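Local coordinates for protein AGR_C_1268p (Agrobacterium tumefaciens str. C58, PDB 2GHS) that probably binds a divalent metal ion such as calcium or zinc and probably hydrolyses sugar lactones as a gluconolactonase, at residues A[255-258]-A[262-265]. Numbering follows the deposited sequence.
Sequences RYDT and HIAR
The carbonyl oxygen of Arg255 is gripped by two successive amides of the partner strand: Ile263 N donates to Arg255 O at 2.9 Å, nearly in line with the C=O bond, and Ala264 N adds a weak bond to Arg255 O at 3.4 Å. From the same residue, Arg255 N donates to Ala264 O at 2.9 Å. Two residues, Ile263 and Ala264, thus stand opposite one, which defines a classic beta bulge and shifts the register so that Tyr256 pairs with His262, without hydrogen bonds between their backbones. The bulge lies near the turn of the hairpin formed by strands 252-256 and 262-267, in the outer part of a blade of the SMP-30 beta-propeller; beyond it, Ile263 and Arg265 bond through their backbones to strand 34-36, the first strand of the modelled chain. On one face of the hairpin the rings of Tyr256 and His262 form an offset stack, planes at 28° and centroids 4.9 Å apart. The imidazole lies over the rim of the phenol, and its edge faces Arg255 O, which lies in the ring plane 3.4 Å from His262 CD2. The two branches of Ile263 touch different neighbours. Its CG1 branch, placed between the backbone N and carbonyl carbon (chi1 68°), carries CD1 to one face of the guanidinium, 3.8 Å from Arg255 NE, while CG2 reaches Asp257 OD2 at 3.8 Å. From the extended Arg255 chain, NE hydrogen-bonds to His242 ND1 and NH1 to the Tyr266 hydroxyl, and Asp257 OD1 accepts a hydrogen bond from the backbone N of Asn261 across the turn.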
ATOM      1  N   ARG A 255      15.195  -0.204  -2.100  1.00  6.73           N
ATOM      2  CA  ARG A 255      15.270  -1.646  -1.947  1.00  7.21           C
ATOM      3  C   ARG A 255      16.312  -2.025  -0.875  1.00  8.31           C
ATOM      4  O   ARG A 255      17.450  -1.546  -0.863  1.00  8.30           O
ATOM      5  CB  ARG A 255      15.624  -2.269  -3.277  1.00  6.84           C
ATOM      6  CG  ARG A 255      15.807  -3.759  -3.295  1.00  8.50           C
ATOM      7  CD  ARG A 255      16.320  -4.193  -4.682  1.00 10.17           C
ATOM      8  NE  ARG A 255      16.516  -5.643  -4.848  1.00  8.98           N
ATOM      9  CZ  ARG A 255      16.965  -6.160  -5.977  1.00  8.52           C
ATOM     10  NH1 ARG A 255      17.255  -5.377  -7.007  1.00  9.18           N
ATOM     11  NH2 ARG A 255      17.122  -7.454  -6.088  1.00  8.58           N
ATOM     12  N   TYR A 256      15.834  -2.874   0.016  1.00  6.79           N
ATOM     13  CA  TYR A 256      16.612  -3.431   1.140  1.00  7.12           C
ATOM     14  C   TYR A 256      16.741  -4.929   1.084  1.00  9.52           C
ATOM     15  O   TYR A 256      15.743  -5.638   0.866  1.00 10.32           O
ATOM     16  CB  TYR A 256      15.910  -3.067   2.422  1.00  8.86           C
ATOM     17  CG  TYR A 256      15.721  -1.553   2.622  1.00  8.59           C
ATOM     18  CD1 TYR A 256      14.577  -0.893   2.155  1.00  9.61           C
ATOM     19  CD2 TYR A 256      16.681  -0.801   3.276  1.00 11.62           C
ATOM     20  CE1 TYR A 256      14.417   0.487   2.339  1.00 10.43           C
ATOM     21  CE2 TYR A 256      16.511   0.574   3.467  1.00 11.21           C
ATOM     22  CZ  TYR A 256      15.387   1.214   2.999  1.00 10.09           C
ATOM     23  OH  TYR A 256      15.220   2.589   3.202  1.00 13.42           O
ATOM     24  N   ASP A 257      17.941  -5.411   1.367  1.00  9.20           N
ATOM     25  CA  ASP A 257      18.206  -6.854   1.308  1.00  9.90           C
ATOM     26  C   ASP A 257      17.715  -7.493   2.582  1.00 11.32           C
ATOM     27  O   ASP A 257      17.084  -6.822   3.395  1.00 12.50           O
ATOM     28  CB  ASP A 257      19.669  -7.132   1.017  1.00 11.81           C
ATOM     29  CG  ASP A 257      20.618  -6.769   2.180  1.00 11.36           C
ATOM     30  OD1 ASP A 257      20.154  -6.599   3.350  1.00 13.35           O
ATOM     31  OD2 ASP A 257      21.837  -6.691   1.897  1.00 16.05           O
ATOM     32  N   THR A 258      17.907  -8.804   2.746  1.00 12.97           N
ATOM     33  CA  THR A 258      17.274  -9.436   3.891  1.00 14.91           C
ATOM     34  C   THR A 258      18.018  -9.151   5.208  1.00 15.03           C
ATOM     35  O   THR A 258      17.517  -9.558   6.271  1.00 19.28           O
ATOM     36  CB  THR A 258      17.142 -10.951   3.737  1.00 18.10           C
ATOM     37  OG1 THR A 258      18.446 -11.518   3.653  1.00 18.86           O
ATOM     38  CG2 THR A 258      16.332 -11.318   2.460  1.00 21.30           C
ATOM     39  N   HIS A 262      20.431  -1.066   2.666  1.00 10.11           N
ATOM     40  CA  HIS A 262      19.882  -0.296   1.565  1.00  9.99           C
ATOM     41  C   HIS A 262      20.751  -0.458   0.341  1.00  9.96           C
ATOM     42  O   HIS A 262      21.821   0.157   0.232  1.00 10.94           O
ATOM     43  CB  HIS A 262      19.810   1.175   1.961  1.00  9.07           C
ATOM     44  CG  HIS A 262      19.073   2.027   0.981  1.00 10.00           C
ATOM     45  ND1 HIS A 262      19.179   3.400   0.974  1.00 15.07           N
ATOM     46  CD2 HIS A 262      18.240   1.707  -0.037  1.00 11.93           C
ATOM     47  CE1 HIS A 262      18.465   3.886  -0.027  1.00 13.57           C
ATOM     48  NE2 HIS A 262      17.866   2.882  -0.644  1.00 10.35           N
ATOM     49  N   ILE A 263      20.314  -1.321  -0.574  1.00  9.74           N
ATOM     50  CA  ILE A 263      21.165  -1.675  -1.707  1.00  7.92           C
ATOM     51  C   ILE A 263      20.878  -0.913  -3.000  1.00  6.39           C
ATOM     52  O   ILE A 263      21.753  -0.844  -3.879  1.00  7.67           O
ATOM     53  CB  ILE A 263      21.192  -3.184  -1.999  1.00 10.31           C
ATOM     54  CG1 ILE A 263      19.825  -3.652  -2.510  1.00  9.58           C
ATOM     55  CG2 ILE A 263      21.691  -4.010  -0.799  1.00 13.81           C
ATOM     56  CD1 ILE A 263      19.893  -5.019  -3.114  1.00 15.60           C
ATOM     57  N   ALA A 264      19.691  -0.326  -3.136  1.00  7.30           N
ATOM     58  CA  ALA A 264      19.352   0.416  -4.331  1.00  6.50           C
ATOM     59  C   ALA A 264      18.268   1.450  -4.071  1.00  6.62           C
ATOM     60  O   ALA A 264      17.413   1.277  -3.163  1.00  8.59           O
ATOM     61  CB  ALA A 264      18.890  -0.503  -5.433  1.00  7.72           C
ATOM     62  N   ARG A 265      18.272   2.457  -4.924  1.00  6.03           N
ATOM     63  CA  ARG A 265      17.228   3.461  -5.013  1.00  7.00           C
ATOM     64  C   ARG A 265      16.812   3.646  -6.461  1.00  7.71           C
ATOM     65  O   ARG A 265      17.662   3.942  -7.338  1.00  8.24           O
ATOM     66  CB  ARG A 265      17.714   4.814  -4.477  1.00  7.84           C
ATOM     67  CG  ARG A 265      16.732   5.956  -4.750  1.00  9.18           C
ATOM     68  CD  ARG A 265      16.947   7.147  -3.835  1.00 12.39           C
ATOM     69  NE  ARG A 265      16.426   6.905  -2.489  1.00  9.77           N
ATOM     70  CZ  ARG A 265      16.332   7.849  -1.546  1.00 18.78           C
ATOM     71  NH1 ARG A 265      16.713   9.092  -1.804  1.00 16.47           N
ATOM     72  NH2 ARG A 265      15.837   7.553  -0.337  1.00 12.42           N
TER